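Local coordinates for periplasmic oligopeptide-binding protein (Burkholderia pseudomallei, PDB 3ZS6) that probably binds oligopeptides in the periplasm and delivers them to an ABC transporter for uptake into the cell, at residues G256-T261 against Y475-L480. Residues are numbered along the deposited sequence; the frame is centred on the assembly and turned at random.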
ATOM      1  N   GLY A 256     -16.689   0.349  -6.457  1.00 22.21           N
ATOM      2  CA  GLY A 256     -16.220  -0.951  -6.012  1.00 28.58           C
ATOM      3  C   GLY A 256     -15.510  -0.866  -4.666  1.00 35.46           C
ATOM      4  O   GLY A 256     -15.266   0.224  -4.147  1.00 42.44           O
ATOM      5  N   LEU A 257     -15.185  -2.021  -4.097  1.00 27.32           N
ATOM      6  CA  LEU A 257     -14.352  -2.080  -2.904  1.00 28.83           C
ATOM      7  C   LEU A 257     -12.934  -2.485  -3.306  1.00 30.36           C
ATOM      8  O   LEU A 257     -12.726  -3.115  -4.345  1.00 25.51           O
ATOM      9  CB  LEU A 257     -14.920  -3.082  -1.902  1.00 31.94           C
ATOM     10  CG  LEU A 257     -16.282  -2.776  -1.277  1.00 37.82           C
ATOM     11  CD1 LEU A 257     -16.858  -4.030  -0.626  1.00 39.57           C
ATOM     12  CD2 LEU A 257     -16.185  -1.634  -0.273  1.00 39.68           C
ATOM     13  N   GLN A 258     -11.958  -2.117  -2.485  1.00 29.84           N
ATOM     14  CA  GLN A 258     -10.570  -2.472  -2.754  1.00 26.17           C
ATOM     15  C   GLN A 258     -10.066  -3.495  -1.747  1.00 23.36           C
ATOM     16  O   GLN A 258     -10.685  -3.684  -0.700  1.00 18.11           O
ATOM     17  CB  GLN A 258      -9.691  -1.222  -2.730  1.00 24.84           C
ATOM     18  CG  GLN A 258      -9.612  -0.522  -4.082  1.00 44.83           C
ATOM     19  CD  GLN A 258      -9.197   0.930  -3.968  1.00 57.94           C
ATOM     20  OE1 GLN A 258      -9.169   1.494  -2.873  1.00 62.28           O
ATOM     21  NE2 GLN A 258      -8.879   1.547  -5.102  1.00 59.62           N
ATOM     22  N   LEU A 259      -8.958  -4.162  -2.075  1.00 16.65           N
ATOM     23  CA  LEU A 259      -8.285  -5.032  -1.116  1.00 18.70           C
ATOM     24  C   LEU A 259      -7.399  -4.140  -0.257  1.00 18.00           C
ATOM     25  O   LEU A 259      -6.176  -4.110  -0.413  1.00 13.22           O
ATOM     26  CB  LEU A 259      -7.452  -6.111  -1.817  1.00 19.92           C
ATOM     27  CG  LEU A 259      -8.213  -7.263  -2.487  1.00 23.04           C
ATOM     28  CD1 LEU A 259      -7.262  -8.196  -3.252  1.00 19.02           C
ATOM     29  CD2 LEU A 259      -9.042  -8.048  -1.462  1.00 17.65           C
ATOM     30  N   ALA A 260      -8.031  -3.395   0.640  1.00 16.39           N
ATOM     31  CA  ALA A 260      -7.332  -2.369   1.395  1.00 15.70           C
ATOM     32  C   ALA A 260      -8.104  -2.074   2.675  1.00 15.14           C
ATOM     33  O   ALA A 260      -9.336  -2.076   2.675  1.00 11.93           O
ATOM     34  CB  ALA A 260      -7.173  -1.099   0.534  1.00 10.83           C
ATOM     35  N   THR A 261      -7.379  -1.829   3.762  1.00 13.20           N
ATOM     36  CA  THR A 261      -7.996  -1.656   5.077  1.00 10.91           C
ATOM     37  C   THR A 261      -7.610  -0.318   5.703  1.00 10.25           C
ATOM     38  O   THR A 261      -6.433   0.048   5.743  1.00 15.82           O
ATOM     39  CB  THR A 261      -7.574  -2.804   6.033  1.00 21.09           C
ATOM     40  OG1 THR A 261      -7.911  -4.066   5.445  1.00 14.55           O
ATOM     41  CG2 THR A 261      -8.265  -2.682   7.400  1.00 16.10           C
ATOM     42  N   TYR A 475     -11.579  -0.061   2.535  1.00 10.52           N
ATOM     43  CA  TYR A 475     -11.577   1.058   1.588  1.00 13.94           C
ATOM     44  C   TYR A 475     -12.558   0.852   0.438  1.00 18.47           C
ATOM     45  O   TYR A 475     -12.703  -0.255  -0.077  1.00 16.46           O
ATOM     46  CB  TYR A 475     -10.189   1.266   0.974  1.00 13.11           C
ATOM     47  CG  TYR A 475      -9.254   2.141   1.777  1.00 17.40           C
ATOM     48  CD1 TYR A 475      -8.408   1.589   2.730  1.00 15.40           C
ATOM     49  CD2 TYR A 475      -9.199   3.516   1.563  1.00 21.28           C
ATOM     50  CE1 TYR A 475      -7.530   2.379   3.456  1.00 13.09           C
ATOM     51  CE2 TYR A 475      -8.328   4.317   2.288  1.00 21.71           C
ATOM     52  CZ  TYR A 475      -7.497   3.741   3.234  1.00 15.30           C
ATOM     53  OH  TYR A 475      -6.629   4.525   3.959  1.00 19.30           O
ATOM     54  N   SER A 476     -13.212   1.937   0.043  1.00 17.98           N
ATOM     55  CA  SER A 476     -14.015   1.978  -1.173  1.00 22.70           C
ATOM     56  C   SER A 476     -13.149   2.489  -2.328  1.00 23.79           C
ATOM     57  O   SER A 476     -12.360   3.413  -2.150  1.00 19.16           O
ATOM     58  CB  SER A 476     -15.217   2.897  -0.971  1.00 25.42           C
ATOM     59  OG  SER A 476     -15.778   3.295  -2.207  1.00 30.98           O
ATOM     60  N   ALA A 477     -13.304   1.882  -3.505  1.00 23.74           N
ATOM     61  CA  ALA A 477     -12.513   2.228  -4.686  1.00 23.15           C
ATOM     62  C   ALA A 477     -13.113   3.397  -5.478  1.00 19.63           C
ATOM     63  O   ALA A 477     -12.562   3.817  -6.506  1.00 18.56           O
ATOM     64  CB  ALA A 477     -12.384   1.002  -5.597  1.00 32.12           C
ATOM     65  N   ASP A 478     -14.248   3.898  -5.002  1.00 16.56           N
ATOM     66  CA  ASP A 478     -14.994   4.952  -5.679  1.00 18.49           C
ATOM     67  C   ASP A 478     -14.129   6.149  -6.046  1.00 21.51           C
ATOM     68  O   ASP A 478     -13.474   6.743  -5.189  1.00 19.36           O
ATOM     69  CB  ASP A 478     -16.167   5.425  -4.812  1.00 17.11           C
ATOM     70  CG  ASP A 478     -17.256   4.373  -4.670  1.00 22.64           C
ATOM     71  OD1 ASP A 478     -17.003   3.196  -4.995  1.00 25.95           O
ATOM     72  OD2 ASP A 478     -18.360   4.725  -4.206  1.00 30.02           O
ATOM     73  N   ARG A 479     -14.144   6.498  -7.328  1.00 13.73           N
ATOM     74  CA  ARG A 479     -13.457   7.686  -7.815  1.00  7.65           C
ATOM     75  C   ARG A 479     -14.109   8.154  -9.119  1.00 12.31           C
ATOM     76  O   ARG A 479     -14.907   7.421  -9.717  1.00 13.34           O
ATOM     77  CB  ARG A 479     -11.958   7.414  -8.018  1.00 10.32           C
ATOM     78  CG  ARG A 479     -11.619   6.437  -9.152  1.00 11.87           C
ATOM     79  CD  ARG A 479     -10.176   6.637  -9.659  1.00 10.60           C
ATOM     80  NE  ARG A 479      -9.194   6.554  -8.577  1.00  9.22           N
ATOM     81  CZ  ARG A 479      -8.598   5.427  -8.191  1.00 10.69           C
ATOM     82  NH1 ARG A 479      -8.878   4.273  -8.794  1.00  9.41           N
ATOM     83  NH2 ARG A 479      -7.727   5.449  -7.188  1.00 14.07           N
ATOM     84  N   LEU A 480     -13.789   9.378  -9.535  1.00  9.65           N
ATOM     85  CA  LEU A 480     -14.312   9.930 -10.783  0.77 11.66           C
ATOM     86  C   LEU A 480     -13.260   9.827 -11.877  1.00 13.18           C
ATOM     87  O   LEU A 480     -12.117  10.243 -11.691  1.00 13.57           O
ATOM     88  CB  LEU A 480     -14.739  11.392 -10.599  0.77 12.44           C
ATOM     89  CG  LEU A 480     -15.988  11.625  -9.738  0.77 15.24           C
ATOM     90  CD1 LEU A 480     -16.059  13.061  -9.215  0.77 14.54           C
ATOM     91  CD2 LEU A 480     -17.261  11.267 -10.515  0.77 11.65           C
TER
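G256 O accepts the backbone N-H of A477, 2.6 Å from A477 N, the shortest polar bond in this antiparallel pairing of strand 470-480 with strands 253-258 and 260-266, part of a mixed sheet in the type 2 periplasmic binding protein fold. This bond and the one from Q258 N to Y475 O (3.1 Å) flank the non-hydrogen-bonded pair L257–S476, whose side chains diverge; past the corner Y475 N bonds to A260 O (3.0 Å). Between the last two bonds the 256-261 chain turns that corner through an inverse gamma turn centred on L259, so Y475 serves strand 253-258 with its carbonyl and strand 260-266 with its amide. At the other end the D478 side chain takes the place of a backbone acceptor: OD1 receives G256 N-H, met nearly along its C-O axis. S476 OG, with chi1 162° setting it anti to its own N, accepts D478 N in an ST turn and also bonds to A298 O. The Q258 side chain, extended beyond CG, runs alongside A477, its CG 3.5 Å from A477 CB and its amide within van der Waals reach of A477 CA. F407 also touches Q258, A260 and Y475, and the Y475 side chain packs on an apolar side chain of the bound peptide. A260 CB rests 3.7 Å from Y475 CD1, while the ring's edge meets T261, with CE1 3.4 Å from T261 O.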